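Local coordinates for conserved membrane protein (Chlamydia abortus, PDB 6GZU) that combines deubiquitinating and acetyltransferase activities as a CE-clan effector that induces fragmentation of the Golgi, this chain being the part that holds its Ulp1-like protease domain, at residues A[28-33]-A[214-219]; A[103-108]-A[155-160]. All coordinates share one frame; numbering follows the deposited sequence.

Contact 1. Residues A[28-33]-A[214-219]; sequences IRLSEK and KYLDNP
Helix 20-33 and helix 204-217 pass beside each other, the backbones coming closest at L30 and L216, 8.5 Å from CA to CA. L30 and L216 both point at the partner helix from their CB atoms, and CD1 of L216 rests against CB of L30 at 4.1 Å, a single light apolar touch. The leucines fill out their packing elsewhere: L30 also lies on L212 and D213 of helix 204-217, and both meet L37 of the short strand 37-38. One turn on, K33 reaches across to D217. Its CG stands anti to the backbone N (chi1 176°), and the chain stays extended from there, which carries the ammonium over to the carboxylate with the two side chains crossing at about a right angle. NZ of K33 forms a salt bridge to OD2 of D217 at 3.0 Å, on the syn lone pair, and adds a weak bond to OD1 of D217 at 3.3 Å. The carboxylate is thus held unevenly through both oxygens. Because K33 and D217 are exposed while L30 is buried, the ion pair lies at the outer margin of a small leucine contact, where competition from water would probably limit its contribution to stability.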
loop_
_atom_site.group_PDB
_atom_site.type_symbol
_atom_site.label_atom_id
_atom_site.label_comp_id
_atom_site.label_asym_id
_atom_site.label_seq_id
_atom_site.Cartn_x
_atom_site.Cartn_y
_atom_site.Cartn_z
ATOM N N ILE A 28 9.757 1.766 4.057
ATOM C CA ILE A 28 11.129 2.060 3.677
ATOM C C ILE A 28 12.092 1.035 4.295
ATOM O O ILE A 28 13.028 0.549 3.625
ATOM C CB ILE A 28 11.545 3.510 4.096
ATOM C CG1 ILE A 28 10.818 4.558 3.238
ATOM C CG2 ILE A 28 13.084 3.730 4.017
ATOM C CD1 ILE A 28 11.187 4.493 1.717
ATOM N N ARG A 29 11.888 0.708 5.572
ATOM C CA ARG A 29 12.665 -0.357 6.217
ATOM C C ARG A 29 12.582 -1.662 5.391
ATOM O O ARG A 29 13.608 -2.270 5.070
ATOM C CB ARG A 29 12.135 -0.558 7.627
ATOM C CG ARG A 29 12.790 -1.591 8.473
ATOM C CD ARG A 29 12.117 -1.597 9.873
ATOM N NE ARG A 29 12.357 -0.399 10.666
ATOM C CZ ARG A 29 11.448 0.474 11.117
ATOM N NH1 ARG A 29 10.139 0.333 10.876
ATOM N NH2 ARG A 29 11.871 1.534 11.812
ATOM N N LEU A 30 11.369 -2.053 5.011
ATOM C CA LEU A 30 11.181 -3.244 4.182
ATOM C C LEU A 30 11.838 -3.121 2.824
ATOM O O LEU A 30 12.363 -4.108 2.303
ATOM C CB LEU A 30 9.685 -3.570 4.027
ATOM C CG LEU A 30 9.103 -4.112 5.324
ATOM C CD1 LEU A 30 7.585 -4.193 5.185
ATOM C CD2 LEU A 30 9.686 -5.453 5.673
ATOM N N SER A 31 11.839 -1.922 2.249
ATOM C CA SER A 31 12.444 -1.735 0.927
ATOM C C SER A 31 13.941 -1.931 0.972
ATOM O O SER A 31 14.537 -2.197 -0.062
ATOM C CB SER A 31 12.108 -0.354 0.341
ATOM O OG SER A 31 12.942 0.650 0.914
ATOM N N GLU A 32 14.563 -1.835 2.149
ATOM C CA GLU A 32 15.996 -2.057 2.274
ATOM C C GLU A 32 16.289 -3.552 2.265
ATOM O O GLU A 32 17.371 -3.981 1.874
ATOM C CB GLU A 32 16.562 -1.398 3.549
ATOM C CG GLU A 32 16.427 0.101 3.490
ATOM C CD GLU A 32 17.224 0.839 4.538
ATOM O OE1 GLU A 32 17.678 0.241 5.566
ATOM O OE2 GLU A 32 17.390 2.056 4.311
ATOM N N LYS A 33 15.314 -4.340 2.705
ATOM C CA LYS A 33 15.458 -5.792 2.701
ATOM C C LYS A 33 15.009 -6.405 1.371
ATOM O O LYS A 33 15.595 -7.404 0.901
ATOM C CB LYS A 33 14.604 -6.364 3.821
ATOM C CG LYS A 33 14.601 -7.858 3.867
ATOM C CD LYS A 33 13.851 -8.351 5.071
ATOM C CE LYS A 33 13.938 -9.862 5.120
ATOM N NZ LYS A 33 12.893 -10.476 5.992
ATOM N N LYS A 214 5.542 -9.993 6.574
ATOM C CA LYS A 214 5.452 -11.421 6.379
ATOM C C LYS A 214 5.136 -11.814 4.951
ATOM O O LYS A 214 5.645 -12.816 4.468
ATOM C CB LYS A 214 4.368 -11.954 7.308
ATOM C CG LYS A 214 4.568 -11.565 8.756
ATOM C CD LYS A 214 5.160 -12.674 9.514
ATOM C CE LYS A 214 5.275 -12.259 10.966
ATOM N NZ LYS A 214 6.295 -13.011 11.722
ATOM N N TYR A 215 4.281 -11.042 4.292
ATOM C CA TYR A 215 3.918 -11.294 2.887
ATOM C C TYR A 215 5.145 -11.298 2.007
ATOM O O TYR A 215 5.226 -12.106 1.067
ATOM C CB TYR A 215 2.901 -10.247 2.388
ATOM C CG TYR A 215 2.578 -10.305 0.921
ATOM C CD1 TYR A 215 3.349 -9.612 0.003
ATOM C CD2 TYR A 215 1.479 -11.028 0.447
ATOM C CE1 TYR A 215 3.059 -9.659 -1.353
ATOM C CE2 TYR A 215 1.207 -11.092 -0.907
ATOM C CZ TYR A 215 2.005 -10.410 -1.803
ATOM O OH TYR A 215 1.743 -10.425 -3.159
ATOM N N LEU A 216 6.074 -10.375 2.255
ATOM C CA LEU A 216 7.241 -10.259 1.380
ATOM C C LEU A 216 8.192 -11.464 1.528
ATOM O O LEU A 216 8.992 -11.759 0.620
ATOM C CB LEU A 216 7.994 -8.921 1.639
ATOM C CG LEU A 216 7.220 -7.676 1.139
ATOM C CD1 LEU A 216 7.897 -6.407 1.629
ATOM C CD2 LEU A 216 7.126 -7.649 -0.415
ATOM N N ASP A 217 8.131 -12.151 2.674
ATOM C CA ASP A 217 8.866 -13.412 2.834
ATOM C C ASP A 217 8.093 -14.636 2.339
ATOM O O ASP A 217 8.683 -15.635 1.956
ATOM C CB ASP A 217 9.297 -13.618 4.288
ATOM C CG ASP A 217 10.447 -12.684 4.687
ATOM O OD1 ASP A 217 11.250 -12.297 3.813
ATOM O OD2 ASP A 217 10.537 -12.329 5.862
ATOM N N ASN A 218 6.776 -14.527 2.336
ATOM C CA ASN A 218 5.899 -15.624 1.903
ATOM C C ASN A 218 4.570 -15.055 1.434
ATOM O O ASN A 218 3.734 -14.697 2.242
ATOM C CB ASN A 218 5.652 -16.586 3.074
ATOM C CG ASN A 218 4.600 -17.635 2.759
ATOM O OD1 ASN A 218 4.210 -17.847 1.595
ATOM N ND2 ASN A 218 4.122 -18.298 3.814
ATOM N N PRO A 219 4.369 -14.924 0.122
ATOM C CA PRO A 219 3.140 -14.250 -0.335
ATOM C C PRO A 219 1.872 -15.027 -0.074
ATOM O O PRO A 219 0.791 -14.464 -0.235
ATOM C CB PRO A 219 3.337 -14.104 -1.843
ATOM C CG PRO A 219 4.359 -15.157 -2.158
ATOM C CD PRO A 219 5.283 -15.223 -0.981
#

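Contact 2. Residues A[103-108]-A[155-160]; sequences YPLWHH and NFINNR
NE2 of H107 is bridged to the other segment by a water, which lies 2.8 Å from NE2 of H107 and accepts the backbone N-H of N158 at 3.0 Å. The imidazole is reached from two directions. I157 lies over one face: its CG2 sits almost on the ring normal, 11° off and 3.8 Å from the centroid of the H107 ring, a CH-pi contact. F156 comes instead to the rim, with CE1 of F156 in the plane of the imidazole and 3.9 Å from CD2 of H107, so the two rings meet at their edges. CG1 of I157, beside its backbone N (chi1 -48°), also lies against CG and CD2 of H107, and from it CD1 of I157 runs on past CB of H107 to CD2 of L105, 3.9 Å away. Beyond the touching residues, OD1 of N158 caps helix 159-174 by accepting from N of R160 at 2.9 Å. F156 also meets the ring of H134, part of a possible Cys-His-Asp triad with D151 and C204. Strand 100-107, paired with 134-141, thus meets the lead-in to helix 159-174, whose I162 touches both L105 and I157; M117 of helix 114-124 also packs on H107.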
loop_
_atom_site.group_PDB
_atom_site.type_symbol
_atom_site.label_atom_id
_atom_site.label_comp_id
_atom_site.label_asym_id
_atom_site.label_seq_id
_atom_site.Cartn_x
_atom_site.Cartn_y
_atom_site.Cartn_z
ATOM N N TYR A 103 0.519 -0.118 -1.045
ATOM C CA TYR A 103 -0.064 1.191 -0.813
ATOM C C TYR A 103 -0.877 1.235 0.449
ATOM O O TYR A 103 -1.932 0.592 0.563
ATOM C CB TYR A 103 -1.072 1.501 -1.948
ATOM C CG TYR A 103 -0.426 1.648 -3.300
ATOM C CD1 TYR A 103 -0.110 0.520 -4.080
ATOM C CD2 TYR A 103 -0.053 2.910 -3.759
ATOM C CE1 TYR A 103 0.534 0.682 -5.316
ATOM C CE2 TYR A 103 0.609 3.089 -4.975
ATOM C CZ TYR A 103 0.923 1.979 -5.731
ATOM O OH TYR A 103 1.566 2.185 -6.937
ATOM N N PRO A 104 -0.446 2.061 1.397
ATOM C CA PRO A 104 -1.316 2.344 2.564
ATOM C C PRO A 104 -2.553 3.078 2.066
ATOM O O PRO A 104 -2.455 4.033 1.264
ATOM C CB PRO A 104 -0.441 3.275 3.433
ATOM C CG PRO A 104 1.001 2.909 3.002
ATOM C CD PRO A 104 0.902 2.650 1.525
ATOM N N LEU A 105 -3.726 2.650 2.524
ATOM C CA LEU A 105 -4.986 3.185 2.046
ATOM C C LEU A 105 -5.793 3.625 3.268
ATOM O O LEU A 105 -6.072 2.796 4.142
ATOM C CB LEU A 105 -5.723 2.142 1.172
ATOM C CG LEU A 105 -6.906 2.629 0.325
ATOM C CD1 LEU A 105 -7.270 1.725 -0.814
ATOM C CD2 LEU A 105 -8.130 2.622 1.266
ATOM N N TRP A 106 -6.176 4.900 3.281
ATOM C CA TRP A 106 -6.867 5.573 4.385
ATOM C C TRP A 106 -8.358 5.613 4.083
ATOM O O TRP A 106 -8.756 5.865 2.954
ATOM C CB TRP A 106 -6.358 7.004 4.472
ATOM C CG TRP A 106 -6.841 7.741 5.657
ATOM C CD1 TRP A 106 -6.200 7.850 6.861
ATOM C CD2 TRP A 106 -8.051 8.528 5.772
ATOM N NE1 TRP A 106 -6.942 8.633 7.729
ATOM C CE2 TRP A 106 -8.075 9.063 7.087
ATOM C CE3 TRP A 106 -9.114 8.825 4.902
ATOM C CZ2 TRP A 106 -9.113 9.870 7.542
ATOM C CZ3 TRP A 106 -10.167 9.627 5.372
ATOM C CH2 TRP A 106 -10.147 10.142 6.667
ATOM N N HIS A 107 -9.197 5.341 5.095
ATOM C CA HIS A 107 -10.649 5.360 4.921
ATOM C C HIS A 107 -11.383 5.905 6.116
ATOM O O HIS A 107 -10.978 5.671 7.244
ATOM C CB HIS A 107 -11.180 3.949 4.645
ATOM C CG HIS A 107 -12.611 3.934 4.224
ATOM N ND1 HIS A 107 -13.024 4.454 3.014
ATOM C CD2 HIS A 107 -13.729 3.460 4.842
ATOM C CE1 HIS A 107 -14.341 4.309 2.905
ATOM N NE2 HIS A 107 -14.790 3.704 3.994
ATOM N N HIS A 108 -12.500 6.562 5.844
ATOM C CA HIS A 108 -13.451 6.939 6.884
ATOM C C HIS A 108 -14.824 6.722 6.282
ATOM O O HIS A 108 -15.089 7.154 5.158
ATOM C CB HIS A 108 -13.300 8.398 7.279
ATOM C CG HIS A 108 -14.051 8.736 8.526
ATOM N ND1 HIS A 108 -15.419 8.905 8.549
ATOM C CD2 HIS A 108 -13.627 8.910 9.801
ATOM C CE1 HIS A 108 -15.804 9.184 9.782
ATOM N NE2 HIS A 108 -14.735 9.199 10.563
ATOM N N ASN A 155 -13.866 -6.101 7.014
ATOM C CA ASN A 155 -14.847 -5.427 6.157
ATOM C C ASN A 155 -15.166 -4.014 6.573
ATOM O O ASN A 155 -16.280 -3.574 6.448
ATOM C CB ASN A 155 -16.120 -6.239 5.978
ATOM C CG ASN A 155 -15.907 -7.374 5.055
ATOM O OD1 ASN A 155 -15.834 -7.201 3.797
ATOM N ND2 ASN A 155 -15.741 -8.547 5.635
ATOM N N PHE A 156 -14.169 -3.318 7.084
ATOM C CA PHE A 156 -14.376 -1.931 7.452
ATOM C C PHE A 156 -14.799 -1.043 6.286
ATOM O O PHE A 156 -15.636 -0.154 6.469
ATOM C CB PHE A 156 -13.104 -1.381 8.060
ATOM C CG PHE A 156 -13.267 -0.028 8.718
ATOM C CD1 PHE A 156 -13.140 1.141 7.961
ATOM C CD2 PHE A 156 -13.527 0.096 10.074
ATOM C CE1 PHE A 156 -13.262 2.394 8.523
ATOM C CE2 PHE A 156 -13.653 1.340 10.634
ATOM C CZ PHE A 156 -13.544 2.503 9.878
ATOM N N ILE A 157 -14.227 -1.266 5.099
ATOM C CA ILE A 157 -14.607 -0.476 3.958
ATOM C C ILE A 157 -15.759 -1.142 3.202
ATOM O O ILE A 157 -15.686 -2.329 2.837
ATOM C CB ILE A 157 -13.432 -0.275 2.971
ATOM C CG1 ILE A 157 -12.166 0.172 3.720
ATOM C CG2 ILE A 157 -13.826 0.740 1.869
ATOM C CD1 ILE A 157 -11.039 0.551 2.730
ATOM N N ASN A 158 -16.850 -0.411 2.993
ATOM C CA ASN A 158 -17.974 -1.005 2.285
ATOM C C ASN A 158 -17.538 -1.579 0.951
ATOM O O ASN A 158 -16.745 -0.952 0.232
ATOM C CB ASN A 158 -19.053 0.025 2.022
ATOM C CG ASN A 158 -20.376 -0.616 1.700
ATOM O OD1 ASN A 158 -20.595 -1.171 0.626
ATOM N ND2 ASN A 158 -21.263 -0.577 2.671
ATOM N N ASN A 159 -18.031 -2.779 0.601
ATOM C CA ASN A 159 -17.651 -3.396 -0.670
ATOM C C ASN A 159 -17.943 -2.489 -1.857
ATOM O O ASN A 159 -17.222 -2.535 -2.878
ATOM C CB ASN A 159 -18.427 -4.685 -0.913
ATOM C CG ASN A 159 -17.931 -5.845 -0.119
ATOM O OD1 ASN A 159 -16.860 -5.806 0.442
ATOM N ND2 ASN A 159 -18.730 -6.914 -0.068
ATOM N N ARG A 160 -18.997 -1.691 -1.746
ATOM C CA ARG A 160 -19.381 -0.751 -2.807
ATOM C C ARG A 160 -18.307 0.268 -3.139
ATOM O O ARG A 160 -18.286 0.822 -4.274
ATOM C CB ARG A 160 -20.715 -0.051 -2.461
ATOM C CG ARG A 160 -21.915 -0.988 -2.458
ATOM C CD ARG A 160 -23.229 -0.296 -2.004
HETATM O O HOH W 1 -17.283 2.379 4.127
#

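Overall arrangement
From the N terminus, the chain runs along helix 20-33, which gives the first half of contact 1. It then passes through the zinc-binding region, where H60, C78, H80 and C95 hold the metal, and enters strand 100-107 of the mixed sheet. Contact 2 closes the first, inner loop: 47 residues on, after helix 114-124 and the strands 134-141 and 146-150, the chain returns to that strand just before helix 159-174. Only much later does helix 204-217 come back to 28-33, 181 residues on, so contact 2 is nested inside contact 1. Their centres lie 22 Å apart on opposite sides of the chain's centre, one joining two helices, the other a strand to a helix's approach.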